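Local coordinates for trichothecene 15-O-acetyltransferase TRI3 (Fusarium sporotrichioides, PDB 3FOT), which transfers an acetyl group to the 15-hydroxyl of trichothecene intermediates such as 15-deacetylcalonectrin in the biosynthesis of T-2 toxin and related mycotoxins, at residues Val40-Lys45 / Asp100-Ile105; Arg266-Gln271 / Pro474-Arg479; Thr337-Arg342 / Pro404-Leu409; Ser419-His422 / Ile426-Glu429. All blocks are in the same frame, centred on the assembly; numbering follows the deposited sequence.

Helix 406-423, which carries the substrate-binding His-414, ties three of the four contacts together. Its first turn packs against the end of strand 333-340 in contact 3, and its last turn meets the following loop in contact 4; the centres of these two lie about 22 Å apart. Contact 1, early in the chain, touches contact 4 (centres about 14 Å apart) through Leu-42, Glu-44 and Val-102, which meet Leu-421 and His-422. Contact 2 lies about 15 Å from contact 4, centre to centre, and its segments enclose contacts 3 and 4 in sequence; Phe-428 packs on Pro-474 and Tyr-475. Contacts 1, 3 and 4 thus gather distant chain parts on one helix, while contact 2 joins only through the loop that follows it.

Contact 1 of 4, residues Val40-Lys45 / Asp100-Ile105; sequences VGLEEK and DEVPAI
Leu-42 and Val-102 run side by side and point the same way, and their methyl groups carry the contact. CD2 of Leu-42 lies 3.3 Å from CG1 of Val-102, closer than carbons usually pack. Both torsions serve this meeting. In Leu-42, CG stands anti to the carbonyl carbon (chi1 -67°); with CD1 continuing the chain (chi2 172°), the second branch, CD2, is turned to Val-102, although the bond to CB starts away from it. In Val-102, CG1 lies roughly opposite the backbone N (chi1 161°); its other methyl, CG2, packs on His-422 of helix 406-423. A second, looser touch puts CB of Ala-104 at 3.9 Å from O of Gly-41, where the backbones come nearest, with 5.4 Å between the two CA atoms. That carbonyl oxygen has its polar partner elsewhere, in the indole NE1 of Trp-98.

Leu-42 is the N-cap residue of helix 43-46, and its O accepts from N of Lys-45 at 2.9 Å. At this helix start a water bridges the segments: it accepts from N of Glu-43 at 2.9 Å and donates to O of Val-102 at 2.7 Å. The contact therefore joins a helix start to the loop before strand 105-109 by methyl packing and one relayed bond, the water satisfying an N-H of the helix's first turn and a loop carbonyl that do not meet directly.

Contact 2 of 4, residues Arg266-Gln271 / Pro474-Arg479; sequences RGMKFQ and PYLAIR
Pro-474 sits over the face of the Phe-270 ring in a CH-pi contact. It joins the loop ahead of strand 277-283 to the lead-in of strand 477-483, two strands of one mixed sheet in this BAHD-superfamily acyltransferase. The evidence is geometric: CB of Pro-474 is 3.4 Å from the centroid of the Phe-270 ring and only 13° off its normal, so a CH group rather than the flat of the pyrrolidine is presented to the middle of the pi face. CG of Pro-474 extends the cover toward the far end of the ring, 3.5 Å from CZ of Phe-270. The aromatic group is swung into this place by a chi1 of 69°, which sets CG between the backbone N and the carbonyl carbon.

The second pair is turned quite differently. Met-268 and Leu-476 cross at about a right angle, with SD of Met-268 3.6 Å from CD1 of Leu-476. The methionine runs out straight through chi1 and chi2 and bends only at chi3 (-71°), which turns its methyl at the end. Tyr-506 of helix 500-516 touches both side chains.

Outside these two pairs, the loop residues are pinned by backbone bonds of Met-268 to Ala-432 and of Phe-270 to Gly-430, while O of Pro-474 is held by the hydroxyl of Tyr-498. Beyond the sulfur, CE of Met-268 makes a longer approach to the same leucine methyl, ending 4.2 Å from CD1 of Leu-476.

Contact 3 of 4, residues Thr337-Arg342 / Pro404-Leu409; sequences TSVDGR and PFLQAL
The side-chain amide of Gln-407 turns its oxygen to Gly-341 and its nitrogen elsewhere: OE1 of Gln-407 lies 3.1 Å from CA of Gly-341, while NE2 donates to O of Gln-358 on the neighbouring strand. Two further flat groups flank the glycine. The guanidinium of Arg-342 has OD1 of Asp-340 at its edge, in plane, and the carboxylate of Asp-340 is approached over both faces. Its OD1 receives N of Arg-342 at 3.0 Å and NH1 of Arg-342 at 2.9 Å, from opposite sides of the plane and 57° and 55° out of it. The backbone bond makes an Asx turn around Gly-341, and the NH1 bond is a salt bridge.

Gln-407 reaches across from the first turn of helix 406-423 with CG anti to the backbone N and a bend at chi2 (58°). One residue earlier on the helix and two earlier on the strand side, CG2 of Val-339 and CD2 of Leu-406 only just touch at 4.4 Å.

NH1 of Arg-342 is also paired with Asp-190, the last residue of the HxxxD motif; as in other BAHD enzymes, this ion pair is probably structural. The close approach at Gly-341 joins a carbonyl-type oxygen to a carbon bearing slightly polarised hydrogens, so its attraction is likely to be modest. The strong polar bonds here lie within the turn or run to outside partners, and shape carries the contact itself.

Contact 4 of 4, residues Ser419-His422 / Ile426-Glu429; sequences SYLH and IPFE
Pro-427 folds back on the last full turn of helix 406-423, where Leu-421 and Tyr-420 receive it: a helix C-terminal region packed against the loop that follows it. The closer part is the leucine side. CD2 of Leu-421 comes within 3.8 Å of CG of Pro-427, although the backbones stay 7.0 Å apart between the CA atoms of these two residues. Leu-421 achieves this with CG anti to the carbonyl carbon (chi1 -69°). It is buried, with Leu-42 and Tyr-263 also on it, and its side chain is about 8 Å from that of the substrate-binding His-414.

The tyrosine side is looser. CE2 of Tyr-420 is 4.2 Å from CB of Pro-427, and the proline carbon lies at the ring edge, near its plane, so neither pi face is used in this pair. The ring meets that of Tyr-263 with planes nearly parallel. With CG anti to the backbone N (chi1 -172°), the phenol reaches from the helix toward the loop, its hydroxyl on the side of the Pro-427 carbonyl.

Tyr-420 and Pro-427 are both partly exposed, and here the link becomes polar and passes through solvent. A single water lies in the plane of the Tyr-420 ring, at its edge. It is 2.7 Å from OH of Tyr-420 and donates to O of Pro-427, also at 2.7 Å.

Contact 1 of 4, residues Val40-Lys45 / Asp100-Ile105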
loop_
_atom_site.group_PDB
_atom_site.type_symbol
_atom_site.label_atom_id
_atom_site.label_comp_id
_atom_site.label_asym_id
_atom_site.label_seq_id
_atom_site.Cartn_x
_atom_site.Cartn_y
_atom_site.Cartn_z
ATOM N N VAL A 40 -3.145 -4.236 -11.025
ATOM C CA VAL A 40 -2.494 -5.220 -10.159
ATOM C C VAL A 40 -2.980 -6.647 -10.407
ATOM O O VAL A 40 -2.274 -7.608 -10.071
ATOM C CB VAL A 40 -2.588 -4.843 -8.643
ATOM C CG1 VAL A 40 -1.989 -3.421 -8.422
ATOM C CG2 VAL A 40 -4.039 -4.858 -8.154
ATOM N N GLY A 41 -4.192 -6.759 -10.952
ATOM C CA GLY A 41 -4.798 -8.035 -11.326
ATOM C C GLY A 41 -4.375 -8.647 -12.658
ATOM O O GLY A 41 -4.713 -9.800 -12.912
ATOM N N LEU A 42 -3.646 -7.917 -13.510
ATOM C CA LEU A 42 -3.180 -8.496 -14.799
ATOM C C LEU A 42 -2.633 -9.899 -14.577
ATOM O O LEU A 42 -1.721 -10.104 -13.777
ATOM C CB LEU A 42 -2.113 -7.652 -15.471
ATOM C CG LEU A 42 -2.525 -6.284 -15.995
ATOM C CD1 LEU A 42 -1.282 -5.503 -16.457
ATOM C CD2 LEU A 42 -3.496 -6.474 -17.147
ATOM N N GLU A 43 -3.236 -10.872 -15.260
ATOM C CA GLU A 43 -2.926 -12.276 -14.975
ATOM C C GLU A 43 -1.430 -12.585 -14.955
ATOM O O GLU A 43 -0.938 -13.204 -14.005
ATOM C CB GLU A 43 -3.698 -13.207 -15.916
ATOM C CG GLU A 43 -3.522 -14.664 -15.534
ATOM C CD GLU A 43 -4.385 -15.591 -16.323
ATOM O OE1 GLU A 43 -5.109 -15.140 -17.247
ATOM O OE2 GLU A 43 -4.314 -16.781 -16.010
ATOM N N GLU A 44 -0.704 -12.145 -15.982
ATOM C CA GLU A 44 0.732 -12.441 -16.098
ATOM C C GLU A 44 1.605 -11.818 -14.985
ATOM O O GLU A 44 2.737 -12.262 -14.764
ATOM C CB GLU A 44 1.273 -12.056 -17.492
ATOM C CG GLU A 44 1.245 -10.560 -17.862
ATOM C CD GLU A 44 -0.061 -10.063 -18.481
ATOM O OE1 GLU A 44 -1.113 -10.767 -18.428
ATOM O OE2 GLU A 44 -0.038 -8.910 -18.991
ATOM N N LYS A 45 1.086 -10.788 -14.333
ATOM C CA LYS A 45 1.775 -10.125 -13.223
ATOM C C LYS A 45 1.297 -10.625 -11.870
ATOM O O LYS A 45 2.111 -10.903 -10.982
ATOM C CB LYS A 45 1.594 -8.619 -13.335
ATOM C CG LYS A 45 2.084 -8.049 -14.647
ATOM C CD LYS A 45 2.392 -6.592 -14.432
ATOM C CE LYS A 45 2.399 -5.805 -15.720
ATOM N NZ LYS A 45 3.551 -6.184 -16.560
ATOM N N ASP A 100 -10.383 -14.394 -20.776
ATOM C CA ASP A 100 -9.457 -13.882 -21.775
ATOM C C ASP A 100 -9.312 -12.360 -21.741
ATOM O O ASP A 100 -8.404 -11.801 -22.378
ATOM C CB ASP A 100 -9.839 -14.411 -23.157
ATOM C CG ASP A 100 -9.731 -15.932 -23.233
ATOM O OD1 ASP A 100 -8.701 -16.503 -22.798
ATOM O OD2 ASP A 100 -10.675 -16.567 -23.710
ATOM N N GLU A 101 -10.171 -11.701 -20.970
ATOM C CA GLU A 101 -10.117 -10.247 -20.833
ATOM C C GLU A 101 -8.967 -9.838 -19.923
ATOM O O GLU A 101 -8.435 -10.645 -19.160
ATOM C CB GLU A 101 -11.426 -9.696 -20.297
ATOM C CG GLU A 101 -12.665 -10.097 -21.107
ATOM C CD GLU A 101 -13.908 -9.334 -20.687
ATOM O OE1 GLU A 101 -13.776 -8.286 -20.005
ATOM O OE2 GLU A 101 -15.024 -9.777 -21.054
ATOM N N VAL A 102 -8.567 -8.580 -20.043
ATOM C CA VAL A 102 -7.541 -8.014 -19.171
ATOM C C VAL A 102 -7.947 -7.952 -17.672
ATOM O O VAL A 102 -7.166 -8.394 -16.810
ATOM C CB VAL A 102 -7.098 -6.622 -19.697
ATOM C CG1 VAL A 102 -6.396 -5.812 -18.616
ATOM C CG2 VAL A 102 -6.203 -6.782 -20.938
ATOM N N PRO A 103 -9.129 -7.375 -17.356
ATOM C CA PRO A 103 -9.527 -7.305 -15.947
ATOM C C PRO A 103 -9.823 -8.656 -15.286
ATOM O O PRO A 103 -10.540 -9.514 -15.833
ATOM C CB PRO A 103 -10.735 -6.350 -15.943
ATOM C CG PRO A 103 -11.222 -6.338 -17.374
ATOM C CD PRO A 103 -10.089 -6.665 -18.240
ATOM N N ALA A 104 -9.181 -8.841 -14.135
ATOM C CA ALA A 104 -9.396 -9.998 -13.272
ATOM C C ALA A 104 -10.835 -10.087 -12.789
ATOM O O ALA A 104 -11.572 -9.095 -12.776
ATOM C CB ALA A 104 -8.488 -9.892 -12.060
ATOM N N ILE A 105 -11.221 -11.281 -12.339
ATOM C CA ILE A 105 -12.536 -11.471 -11.742
ATOM C C ILE A 105 -12.349 -11.758 -10.255
ATOM O O ILE A 105 -11.534 -12.572 -9.881
ATOM C CB ILE A 105 -13.298 -12.638 -12.413
ATOM C CG1 ILE A 105 -13.468 -12.374 -13.916
ATOM C CG2 ILE A 105 -14.650 -12.893 -11.708
ATOM C CD1 ILE A 105 -13.807 -13.669 -14.715
HETATM O O HOH W 1 -5.405 -10.399 -17.129
#

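Contact 2 of 4, residues Arg266-Gln271 / Pro474-Arg479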
loop_
_atom_site.group_PDB
_atom_site.type_symbol
_atom_site.label_atom_id
_atom_site.label_comp_id
_atom_site.label_asym_id
_atom_site.label_seq_id
_atom_site.Cartn_x
_atom_site.Cartn_y
_atom_site.Cartn_z
ATOM N N ARG A 266 12.723 11.192 -20.640
ATOM C CA ARG A 266 14.068 11.140 -20.096
ATOM C C ARG A 266 13.972 11.104 -18.575
ATOM O O ARG A 266 13.020 11.618 -17.983
ATOM C CB ARG A 266 14.887 12.352 -20.571
ATOM N N GLY A 267 14.951 10.483 -17.932
ATOM C CA GLY A 267 14.923 10.383 -16.483
ATOM C C GLY A 267 16.148 9.702 -15.916
ATOM O O GLY A 267 17.235 9.739 -16.521
ATOM N N MET A 268 15.970 9.066 -14.758
ATOM C CA MET A 268 17.036 8.279 -14.160
ATOM C C MET A 268 17.381 7.045 -14.987
ATOM O O MET A 268 16.515 6.256 -15.344
ATOM C CB MET A 268 16.649 7.846 -12.763
ATOM C CG MET A 268 17.706 7.022 -12.091
ATOM S SD MET A 268 17.277 6.741 -10.377
ATOM C CE MET A 268 17.528 8.410 -9.693
ATOM N N LYS A 269 18.664 6.876 -15.274
ATOM C CA LYS A 269 19.094 5.688 -16.008
ATOM C C LYS A 269 18.920 4.424 -15.170
ATOM O O LYS A 269 19.134 4.442 -13.956
ATOM C CB LYS A 269 20.550 5.839 -16.442
ATOM C CG LYS A 269 20.728 6.841 -17.553
ATOM C CD LYS A 269 22.188 6.989 -17.961
ATOM C CE LYS A 269 22.377 8.198 -18.878
ATOM N NZ LYS A 269 21.379 8.206 -19.991
ATOM N N PHE A 270 18.543 3.331 -15.830
ATOM C CA PHE A 270 18.464 2.021 -15.197
ATOM C C PHE A 270 19.006 0.959 -16.138
ATOM O O PHE A 270 19.135 1.186 -17.344
ATOM C CB PHE A 270 17.040 1.678 -14.734
ATOM C CG PHE A 270 16.069 1.437 -15.854
ATOM C CD1 PHE A 270 15.947 0.168 -16.429
ATOM C CD2 PHE A 270 15.239 2.467 -16.299
ATOM C CE1 PHE A 270 15.042 -0.057 -17.472
ATOM C CE2 PHE A 270 14.335 2.262 -17.334
ATOM C CZ PHE A 270 14.233 0.999 -17.927
ATOM N N GLN A 271 19.335 -0.194 -15.581
ATOM C CA GLN A 271 19.848 -1.288 -16.394
ATOM C C GLN A 271 18.680 -2.204 -16.688
ATOM O O GLN A 271 17.930 -2.531 -15.788
ATOM C CB GLN A 271 20.988 -2.016 -15.670
ATOM C CG GLN A 271 22.056 -1.014 -15.227
ATOM C CD GLN A 271 23.302 -1.643 -14.697
ATOM O OE1 GLN A 271 23.525 -1.685 -13.482
ATOM N NE2 GLN A 271 24.143 -2.126 -15.600
ATOM N N PRO A 474 10.996 -0.831 -13.669
ATOM C CA PRO A 474 12.329 -0.297 -13.463
ATOM C C PRO A 474 12.406 1.132 -12.914
ATOM O O PRO A 474 13.397 1.800 -13.140
ATOM C CB PRO A 474 12.933 -0.361 -14.867
ATOM C CG PRO A 474 11.765 -0.069 -15.749
ATOM C CD PRO A 474 10.571 -0.713 -15.080
ATOM N N TYR A 475 11.379 1.605 -12.206
ATOM C CA TYR A 475 11.495 2.922 -11.552
ATOM C C TYR A 475 11.659 2.729 -10.051
ATOM O O TYR A 475 11.292 1.688 -9.508
ATOM C CB TYR A 475 10.304 3.852 -11.844
ATOM C CG TYR A 475 8.959 3.292 -11.479
ATOM C CD1 TYR A 475 8.391 3.523 -10.220
ATOM C CD2 TYR A 475 8.231 2.540 -12.401
ATOM C CE1 TYR A 475 7.139 3.026 -9.902
ATOM C CE2 TYR A 475 7.000 2.020 -12.082
ATOM C CZ TYR A 475 6.457 2.255 -10.834
ATOM O OH TYR A 475 5.214 1.744 -10.538
ATOM N N LEU A 476 12.224 3.733 -9.397
ATOM C CA LEU A 476 12.367 3.701 -7.953
ATOM C C LEU A 476 11.028 4.123 -7.407
ATOM O O LEU A 476 10.514 5.181 -7.773
ATOM C CB LEU A 476 13.459 4.675 -7.495
ATOM C CG LEU A 476 14.882 4.350 -7.955
ATOM C CD1 LEU A 476 15.825 5.380 -7.407
ATOM C CD2 LEU A 476 15.334 2.941 -7.533
ATOM N N ALA A 477 10.434 3.277 -6.567
ATOM C CA ALA A 477 9.143 3.610 -5.985
ATOM C C ALA A 477 9.397 3.993 -4.544
ATOM O O ALA A 477 9.793 3.139 -3.742
ATOM C CB ALA A 477 8.207 2.397 -6.053
ATOM N N ILE A 478 9.110 5.248 -4.217
ATOM C CA ILE A 478 9.506 5.838 -2.954
ATOM C C ILE A 478 8.275 6.062 -2.122
ATOM O O ILE A 478 7.360 6.774 -2.544
ATOM C CB ILE A 478 10.292 7.164 -3.171
ATOM C CG1 ILE A 478 11.515 6.896 -4.060
ATOM C CG2 ILE A 478 10.738 7.723 -1.830
ATOM C CD1 ILE A 478 12.047 8.115 -4.748
ATOM N N ARG A 479 8.231 5.422 -0.950
ATOM C CA ARG A 479 7.050 5.488 -0.104
ATOM C C ARG A 479 7.378 6.253 1.184
ATOM O O ARG A 479 8.475 6.103 1.720
ATOM C CB ARG A 479 6.573 4.082 0.261
ATOM C CG ARG A 479 6.523 3.073 -0.913
ATOM C CD ARG A 479 5.771 1.806 -0.468
ATOM N NE ARG A 479 4.336 2.051 -0.345
ATOM C CZ ARG A 479 3.455 1.956 -1.329
ATOM N NH1 ARG A 479 2.174 2.206 -1.076
ATOM N NH2 ARG A 479 3.836 1.607 -2.553
#

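Contact 3 of 4, residues Thr337-Arg342 / Pro404-Leu409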
loop_
_atom_site.group_PDB
_atom_site.type_symbol
_atom_site.label_atom_id
_atom_site.label_comp_id
_atom_site.label_asym_id
_atom_site.label_seq_id
_atom_site.Cartn_x
_atom_site.Cartn_y
_atom_site.Cartn_z
ATOM N N THR A 337 0.753 10.278 -10.496
ATOM C CA THR A 337 0.756 9.656 -9.174
ATOM C C THR A 337 -0.612 9.039 -8.874
ATOM O O THR A 337 -1.567 9.224 -9.634
ATOM C CB THR A 337 1.124 10.664 -8.048
ATOM O OG1 THR A 337 0.196 11.755 -8.060
ATOM C CG2 THR A 337 2.522 11.219 -8.230
ATOM N N SER A 338 -0.704 8.261 -7.796
ATOM C CA SER A 338 -2.014 7.745 -7.391
ATOM C C SER A 338 -2.397 8.392 -6.060
ATOM O O SER A 338 -1.527 8.815 -5.295
ATOM C CB SER A 338 -1.985 6.227 -7.284
ATOM O OG SER A 338 -0.987 5.857 -6.362
ATOM N N VAL A 339 -3.692 8.508 -5.801
ATOM C CA VAL A 339 -4.174 9.081 -4.552
ATOM C C VAL A 339 -5.376 8.301 -4.040
ATOM O O VAL A 339 -6.094 7.665 -4.815
ATOM C CB VAL A 339 -4.531 10.594 -4.655
ATOM C CG1 VAL A 339 -3.359 11.452 -5.214
ATOM C CG2 VAL A 339 -5.738 10.804 -5.507
ATOM N N ASP A 340 -5.562 8.347 -2.722
ATOM C CA ASP A 340 -6.672 7.700 -2.060
ATOM C C ASP A 340 -7.949 8.395 -2.533
ATOM O O ASP A 340 -8.035 9.629 -2.458
ATOM C CB ASP A 340 -6.493 7.849 -0.534
ATOM C CG ASP A 340 -7.699 7.390 0.252
ATOM O OD1 ASP A 340 -8.565 6.681 -0.297
ATOM O OD2 ASP A 340 -7.778 7.736 1.451
ATOM N N GLY A 341 -8.911 7.605 -3.018
ATOM C CA GLY A 341 -10.150 8.134 -3.609
ATOM C C GLY A 341 -11.347 8.189 -2.674
ATOM O O GLY A 341 -12.461 8.548 -3.077
ATOM N N ARG A 342 -11.120 7.847 -1.412
ATOM C CA ARG A 342 -12.233 7.680 -0.483
ATOM C C ARG A 342 -13.096 8.922 -0.268
ATOM O O ARG A 342 -14.291 8.788 -0.017
ATOM C CB ARG A 342 -11.728 7.138 0.848
ATOM C CG ARG A 342 -11.509 5.647 0.775
ATOM C CD ARG A 342 -10.666 5.154 1.964
ATOM N NE ARG A 342 -10.477 3.705 1.873
ATOM C CZ ARG A 342 -9.595 3.105 1.068
ATOM N NH1 ARG A 342 -8.799 3.816 0.274
ATOM N NH2 ARG A 342 -9.492 1.786 1.079
ATOM N N PRO A 404 -14.737 17.150 -8.835
ATOM C CA PRO A 404 -15.662 16.154 -8.303
ATOM C C PRO A 404 -15.700 14.813 -9.045
ATOM O O PRO A 404 -16.165 13.838 -8.482
ATOM C CB PRO A 404 -17.030 16.857 -8.393
ATOM C CG PRO A 404 -16.693 18.308 -8.426
ATOM C CD PRO A 404 -15.470 18.352 -9.288
ATOM N N PHE A 405 -15.232 14.767 -10.285
ATOM C CA PHE A 405 -15.237 13.515 -11.031
ATOM C C PHE A 405 -13.951 12.690 -10.880
ATOM O O PHE A 405 -13.790 11.669 -11.555
ATOM C CB PHE A 405 -15.631 13.705 -12.517
ATOM C CG PHE A 405 -14.697 14.598 -13.330
ATOM C CD1 PHE A 405 -13.306 14.407 -13.335
ATOM C CD2 PHE A 405 -15.236 15.606 -14.147
ATOM C CE1 PHE A 405 -12.476 15.230 -14.091
ATOM C CE2 PHE A 405 -14.411 16.427 -14.920
ATOM C CZ PHE A 405 -13.026 16.232 -14.902
ATOM N N LEU A 406 -13.056 13.114 -9.987
ATOM C CA LEU A 406 -11.706 12.501 -9.957
ATOM C C LEU A 406 -11.710 10.985 -9.748
ATOM O O LEU A 406 -10.960 10.268 -10.431
ATOM C CB LEU A 406 -10.755 13.206 -8.975
ATOM C CG LEU A 406 -9.286 12.839 -9.270
ATOM C CD1 LEU A 406 -8.785 13.407 -10.609
ATOM C CD2 LEU A 406 -8.369 13.242 -8.105
ATOM N N GLN A 407 -12.554 10.474 -8.843
ATOM C CA GLN A 407 -12.571 9.013 -8.637
ATOM C C GLN A 407 -13.048 8.290 -9.887
ATOM O O GLN A 407 -12.460 7.280 -10.281
ATOM C CB GLN A 407 -13.348 8.578 -7.388
ATOM C CG GLN A 407 -13.303 7.051 -7.137
ATOM C CD GLN A 407 -11.874 6.487 -6.977
ATOM O OE1 GLN A 407 -10.985 7.149 -6.447
ATOM N NE2 GLN A 407 -11.670 5.255 -7.437
ATOM N N ALA A 408 -14.086 8.822 -10.539
ATOM C CA ALA A 408 -14.536 8.242 -11.809
ATOM C C ALA A 408 -13.418 8.236 -12.861
ATOM O O ALA A 408 -13.287 7.286 -13.642
ATOM C CB ALA A 408 -15.784 9.002 -12.351
ATOM N N LEU A 409 -12.623 9.301 -12.876
ATOM C CA LEU A 409 -11.519 9.439 -13.836
ATOM C C LEU A 409 -10.460 8.376 -13.557
ATOM O O LEU A 409 -9.934 7.787 -14.482
ATOM C CB LEU A 409 -10.906 10.844 -13.778
ATOM C CG LEU A 409 -9.657 11.166 -14.612
ATOM C CD1 LEU A 409 -9.616 12.639 -15.088
ATOM C CD2 LEU A 409 -8.393 10.873 -13.781
#

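Contact 4 of 4, residues Ser419-His422 / Ile426-Glu429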
loop_
_atom_site.group_PDB
_atom_site.type_symbol
_atom_site.label_atom_id
_atom_site.label_comp_id
_atom_site.label_asym_id
_atom_site.label_seq_id
_atom_site.Cartn_x
_atom_site.Cartn_y
_atom_site.Cartn_z
ATOM N N SER A 419 -4.660 -2.103 -19.596
ATOM C CA SER A 419 -4.619 -2.548 -20.986
ATOM C C SER A 419 -3.302 -2.193 -21.661
ATOM O O SER A 419 -2.724 -3.025 -22.397
ATOM C CB SER A 419 -5.778 -1.913 -21.739
ATOM O OG SER A 419 -6.942 -2.677 -21.519
ATOM N N TYR A 420 -2.804 -0.984 -21.385
ATOM C CA TYR A 420 -1.490 -0.536 -21.899
ATOM C C TYR A 420 -0.372 -1.456 -21.395
ATOM O O TYR A 420 0.501 -1.900 -22.165
ATOM C CB TYR A 420 -1.200 0.918 -21.494
ATOM C CG TYR A 420 0.035 1.498 -22.150
ATOM C CD1 TYR A 420 -0.064 2.237 -23.329
ATOM C CD2 TYR A 420 1.300 1.300 -21.600
ATOM C CE1 TYR A 420 1.071 2.762 -23.943
ATOM C CE2 TYR A 420 2.443 1.811 -22.205
ATOM C CZ TYR A 420 2.317 2.553 -23.373
ATOM O OH TYR A 420 3.451 3.055 -23.957
ATOM N N LEU A 421 -0.400 -1.765 -20.101
ATOM C CA LEU A 421 0.648 -2.598 -19.515
ATOM C C LEU A 421 0.602 -4.050 -19.968
ATOM O O LEU A 421 1.638 -4.723 -20.012
ATOM C CB LEU A 421 0.613 -2.529 -17.993
ATOM C CG LEU A 421 1.030 -1.161 -17.458
ATOM C CD1 LEU A 421 0.586 -1.080 -15.992
ATOM C CD2 LEU A 421 2.528 -0.922 -17.619
ATOM N N HIS A 422 -0.592 -4.528 -20.290
ATOM C CA HIS A 422 -0.741 -5.853 -20.865
ATOM C C HIS A 422 -0.107 -5.861 -22.257
ATOM O O HIS A 422 0.616 -6.807 -22.621
ATOM C CB HIS A 422 -2.216 -6.275 -20.945
ATOM C CG HIS A 422 -2.410 -7.609 -21.595
ATOM N ND1 HIS A 422 -1.815 -8.760 -21.121
ATOM C CD2 HIS A 422 -3.085 -7.968 -22.712
ATOM C CE1 HIS A 422 -2.133 -9.776 -21.906
ATOM N NE2 HIS A 422 -2.905 -9.321 -22.880
ATOM N N ILE A 426 7.305 -4.251 -21.371
ATOM C CA ILE A 426 8.545 -3.516 -21.074
ATOM C C ILE A 426 8.287 -2.061 -21.449
ATOM O O ILE A 426 8.766 -1.599 -22.486
ATOM C CB ILE A 426 9.750 -4.117 -21.852
ATOM C CG1 ILE A 426 9.887 -5.622 -21.547
ATOM C CG2 ILE A 426 11.057 -3.392 -21.519
ATOM C CD1 ILE A 426 10.829 -6.361 -22.468
ATOM N N PRO A 427 7.461 -1.354 -20.642
ATOM C CA PRO A 427 6.965 -0.038 -21.066
ATOM C C PRO A 427 7.961 1.105 -20.885
ATOM O O PRO A 427 7.826 2.133 -21.569
ATOM C CB PRO A 427 5.734 0.174 -20.190
ATOM C CG PRO A 427 6.074 -0.538 -18.910
ATOM C CD PRO A 427 6.901 -1.748 -19.330
ATOM N N PHE A 428 8.926 0.943 -19.971
ATOM C CA PHE A 428 10.050 1.882 -19.872
ATOM C C PHE A 428 11.282 1.330 -20.554
ATOM O O PHE A 428 11.641 0.170 -20.327
ATOM C CB PHE A 428 10.455 2.133 -18.423
ATOM C CG PHE A 428 9.380 2.734 -17.579
ATOM C CD1 PHE A 428 9.214 4.123 -17.515
ATOM C CD2 PHE A 428 8.577 1.911 -16.791
ATOM C CE1 PHE A 428 8.225 4.678 -16.678
ATOM C CE2 PHE A 428 7.603 2.443 -15.949
ATOM C CZ PHE A 428 7.417 3.833 -15.896
ATOM N N GLU A 429 11.958 2.184 -21.329
ATOM C CA GLU A 429 13.249 1.837 -21.941
ATOM C C GLU A 429 14.351 2.827 -21.565
ATOM O O GLU A 429 14.193 4.038 -21.703
ATOM C CB GLU A 429 13.106 1.742 -23.462
HETATM O O HOH W 2 6.011 2.309 -23.609
#